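Local structure of glycerate 2-kinase (Pyrococcus horikoshii, 1X3L) at residues A[361-366]-A[414-419]. The protein catalyses the magnesium-dependent transfer of phosphate from ATP to D-glycerate, giving 2-phosphoglycerate, and also accepts other nucleotides or pyrophosphate as phosphate donor. Residues are numbered along the deposited sequence; the frame is centred on the assembly and turned at random.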
ATOM      1  N   LEU A 361       1.521  -5.840 -26.256  1.00 25.09           N
ATOM      2  CA  LEU A 361       2.499  -5.199 -25.397  1.00 25.17           C
ATOM      3  C   LEU A 361       2.222  -5.601 -23.965  1.00 24.75           C
ATOM      4  O   LEU A 361       1.070  -5.804 -23.578  1.00 24.15           O
ATOM      5  CB  LEU A 361       2.426  -3.673 -25.537  1.00 24.66           C
ATOM      6  CG  LEU A 361       3.363  -2.822 -24.665  1.00 26.71           C
ATOM      7  CD1 LEU A 361       3.706  -1.521 -25.373  1.00 27.01           C
ATOM      8  CD2 LEU A 361       2.703  -2.539 -23.320  1.00 28.17           C
ATOM      9  N   ILE A 362       3.289  -5.768 -23.197  1.00 23.41           N
ATOM     10  CA  ILE A 362       3.165  -6.101 -21.791  1.00 24.28           C
ATOM     11  C   ILE A 362       4.081  -5.169 -21.019  1.00 24.62           C
ATOM     12  O   ILE A 362       5.277  -5.067 -21.312  1.00 22.57           O
ATOM     13  CB  ILE A 362       3.583  -7.560 -21.477  1.00 24.25           C
ATOM     14  CG1 ILE A 362       2.518  -8.537 -21.982  1.00 23.58           C
ATOM     15  CG2 ILE A 362       3.756  -7.734 -19.964  1.00 24.28           C
ATOM     16  CD1 ILE A 362       2.856 -10.003 -21.755  1.00 25.12           C
ATOM     17  N   VAL A 363       3.512  -4.459 -20.055  1.00 22.69           N
ATOM     18  CA  VAL A 363       4.318  -3.584 -19.223  1.00 23.22           C
ATOM     19  C   VAL A 363       4.016  -3.968 -17.777  1.00 23.66           C
ATOM     20  O   VAL A 363       2.858  -3.978 -17.357  1.00 23.49           O
ATOM     21  CB  VAL A 363       4.009  -2.078 -19.492  1.00 23.21           C
ATOM     22  CG1 VAL A 363       2.538  -1.784 -19.302  1.00 23.29           C
ATOM     23  CG2 VAL A 363       4.851  -1.209 -18.568  1.00 24.38           C
ATOM     24  N   ALA A 364       5.058  -4.333 -17.037  1.00 23.97           N
ATOM     25  CA  ALA A 364       4.918  -4.728 -15.633  1.00 23.86           C
ATOM     26  C   ALA A 364       5.739  -3.732 -14.823  1.00 25.08           C
ATOM     27  O   ALA A 364       6.912  -3.519 -15.112  1.00 23.65           O
ATOM     28  CB  ALA A 364       5.452  -6.143 -15.428  1.00 21.93           C
ATOM     29  N   PHE A 365       5.131  -3.127 -13.810  1.00 24.77           N
ATOM     30  CA  PHE A 365       5.844  -2.137 -13.020  1.00 25.62           C
ATOM     31  C   PHE A 365       5.402  -2.080 -11.569  1.00 26.63           C
ATOM     32  O   PHE A 365       4.267  -2.408 -11.239  1.00 26.77           O
ATOM     33  CB  PHE A 365       5.659  -0.755 -13.658  1.00 25.50           C
ATOM     34  CG  PHE A 365       4.228  -0.286 -13.682  1.00 26.82           C
ATOM     35  CD1 PHE A 365       3.776   0.663 -12.768  1.00 29.72           C
ATOM     36  CD2 PHE A 365       3.327  -0.805 -14.605  1.00 29.50           C
ATOM     37  CE1 PHE A 365       2.444   1.089 -12.775  1.00 26.81           C
ATOM     38  CE2 PHE A 365       1.995  -0.388 -14.620  1.00 29.00           C
ATOM     39  CZ  PHE A 365       1.555   0.559 -13.702  1.00 29.14           C
ATOM     40  N   ASP A 366       6.316  -1.649 -10.708  1.00 25.95           N
ATOM     41  CA  ASP A 366       6.039  -1.506  -9.286  1.00 27.76           C
ATOM     42  C   ASP A 366       5.697  -0.028  -9.085  1.00 27.84           C
ATOM     43  O   ASP A 366       6.486   0.847  -9.456  1.00 28.76           O
ATOM     44  CB  ASP A 366       7.285  -1.862  -8.472  1.00 28.38           C
ATOM     45  CG  ASP A 366       6.961  -2.214  -7.035  1.00 31.98           C
ATOM     46  OD1 ASP A 366       6.198  -1.466  -6.388  1.00 33.11           O
ATOM     47  OD2 ASP A 366       7.483  -3.243  -6.550  1.00 33.12           O
ATOM     48  N   GLY A 414      13.767  -2.004 -23.135  1.00 28.00           N
ATOM     49  CA  GLY A 414      12.712  -2.629 -22.355  1.00 27.30           C
ATOM     50  C   GLY A 414      12.589  -2.239 -20.897  1.00 27.03           C
ATOM     51  O   GLY A 414      11.741  -2.778 -20.189  1.00 26.91           O
ATOM     52  N   LEU A 415      13.426  -1.318 -20.433  1.00 27.22           N
ATOM     53  CA  LEU A 415      13.346  -0.887 -19.046  1.00 28.57           C
ATOM     54  C   LEU A 415      12.358   0.258 -18.897  1.00 30.38           C
ATOM     55  O   LEU A 415      12.246   1.115 -19.770  1.00 30.62           O
ATOM     56  CB  LEU A 415      14.715  -0.432 -18.531  1.00 26.61           C
ATOM     57  CG  LEU A 415      15.757  -1.529 -18.306  1.00 30.93           C
ATOM     58  CD1 LEU A 415      17.015  -0.912 -17.707  1.00 30.82           C
ATOM     59  CD2 LEU A 415      15.187  -2.587 -17.355  1.00 30.45           C
ATOM     60  N   LEU A 416      11.635   0.256 -17.784  1.00 30.70           N
ATOM     61  CA  LEU A 416      10.680   1.313 -17.499  1.00 31.94           C
ATOM     62  C   LEU A 416      11.176   2.059 -16.267  1.00 31.73           C
ATOM     63  O   LEU A 416      11.285   1.475 -15.188  1.00 31.09           O
ATOM     64  CB  LEU A 416       9.292   0.734 -17.217  1.00 33.77           C
ATOM     65  CG  LEU A 416       8.224   1.810 -16.982  1.00 35.91           C
ATOM     66  CD1 LEU A 416       7.996   2.579 -18.281  1.00 35.68           C
ATOM     67  CD2 LEU A 416       6.932   1.181 -16.512  1.00 34.41           C
ATOM     68  N   PHE A 417      11.496   3.338 -16.441  1.00 29.64           N
ATOM     69  CA  PHE A 417      11.967   4.186 -15.349  1.00 29.87           C
ATOM     70  C   PHE A 417      10.923   5.246 -15.055  1.00 30.53           C
ATOM     71  O   PHE A 417      10.595   6.048 -15.924  1.00 29.85           O
ATOM     72  CB  PHE A 417      13.260   4.901 -15.736  1.00 28.20           C
ATOM     73  CG  PHE A 417      14.463   4.018 -15.764  1.00 28.39           C
ATOM     74  CD1 PHE A 417      15.245   3.856 -14.627  1.00 27.78           C
ATOM     75  CD2 PHE A 417      14.827   3.358 -16.931  1.00 26.23           C
ATOM     76  CE1 PHE A 417      16.380   3.050 -14.650  1.00 29.75           C
ATOM     77  CE2 PHE A 417      15.959   2.550 -16.967  1.00 29.43           C
ATOM     78  CZ  PHE A 417      16.738   2.396 -15.822  1.00 29.94           C
ATOM     79  N   THR A 418      10.411   5.263 -13.829  1.00 31.31           N
ATOM     80  CA  THR A 418       9.415   6.253 -13.440  1.00 31.17           C
ATOM     81  C   THR A 418      10.067   7.319 -12.563  1.00 32.82           C
ATOM     82  O   THR A 418       9.597   8.457 -12.485  1.00 31.41           O
ATOM     83  CB  THR A 418       8.294   5.614 -12.608  1.00 32.02           C
ATOM     84  OG1 THR A 418       8.869   5.005 -11.444  1.00 29.94           O
ATOM     85  CG2 THR A 418       7.551   4.548 -13.418  1.00 32.31           C
ATOM     86  N   GLY A 419      11.161   6.945 -11.906  1.00 31.92           N
ATOM     87  CA  GLY A 419      11.803   7.869 -10.996  1.00 31.54           C
ATOM     88  C   GLY A 419      10.910   7.849  -9.769  1.00 32.04           C
ATOM     89  O   GLY A 419      10.002   7.010  -9.698  1.00 31.05           O
TER
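L416 meets V363 and F365 through a single methyl, CD2. CD2 of L416 is 3.7 Å from CB of F365. The same CD2 of L416 is 3.8 Å from CG2 of V363. These partners lie two positions apart on the strand. The L416 side chain starts out toward that strand, with CG anti to the backbone N (chi1 -177°). CD2 is the extended branch, anti to CA (chi2, measured to CD1, is 67°), and it reaches the strand.

F365 offers mainly its CB. The ring is turned away from L416, since CG stands between the backbone N and the carbonyl carbon (chi1 63°). L416 CD2 lies oblique to the ring and is 4.2 Å from CG of F365. V363 offers one branch, CG2. The contact is apolar, and no hydrogen bond joins the two segments. The nearest CA atoms, those of F365 and L416, are 7.4 Å apart.

Strands 359-366 and 415-416 belong to one mixed sheet of the MOFRL region. They are not neighbours, because strand 378-382 comes between them in the strand order. It runs antiparallel to each, so the two run in roughly the same direction. The short strand 415-416 is an outermost strand of the sheet within the chain. Its L416 packs with V363 and F365 on the face covered by helix 6-20, where V14 touches both V363 and F365 and L11 touches L416. I362 and A364 point to the other face and pack against helix 343-351.

Beyond L416 the chain leaves the strand. T418 also points toward 361-366 but does not touch it. OG1 of T418 donates a hydrogen bond of 2.9 Å to O of G419. The donor lies in the carbonyl plane, on a lone pair of that oxygen.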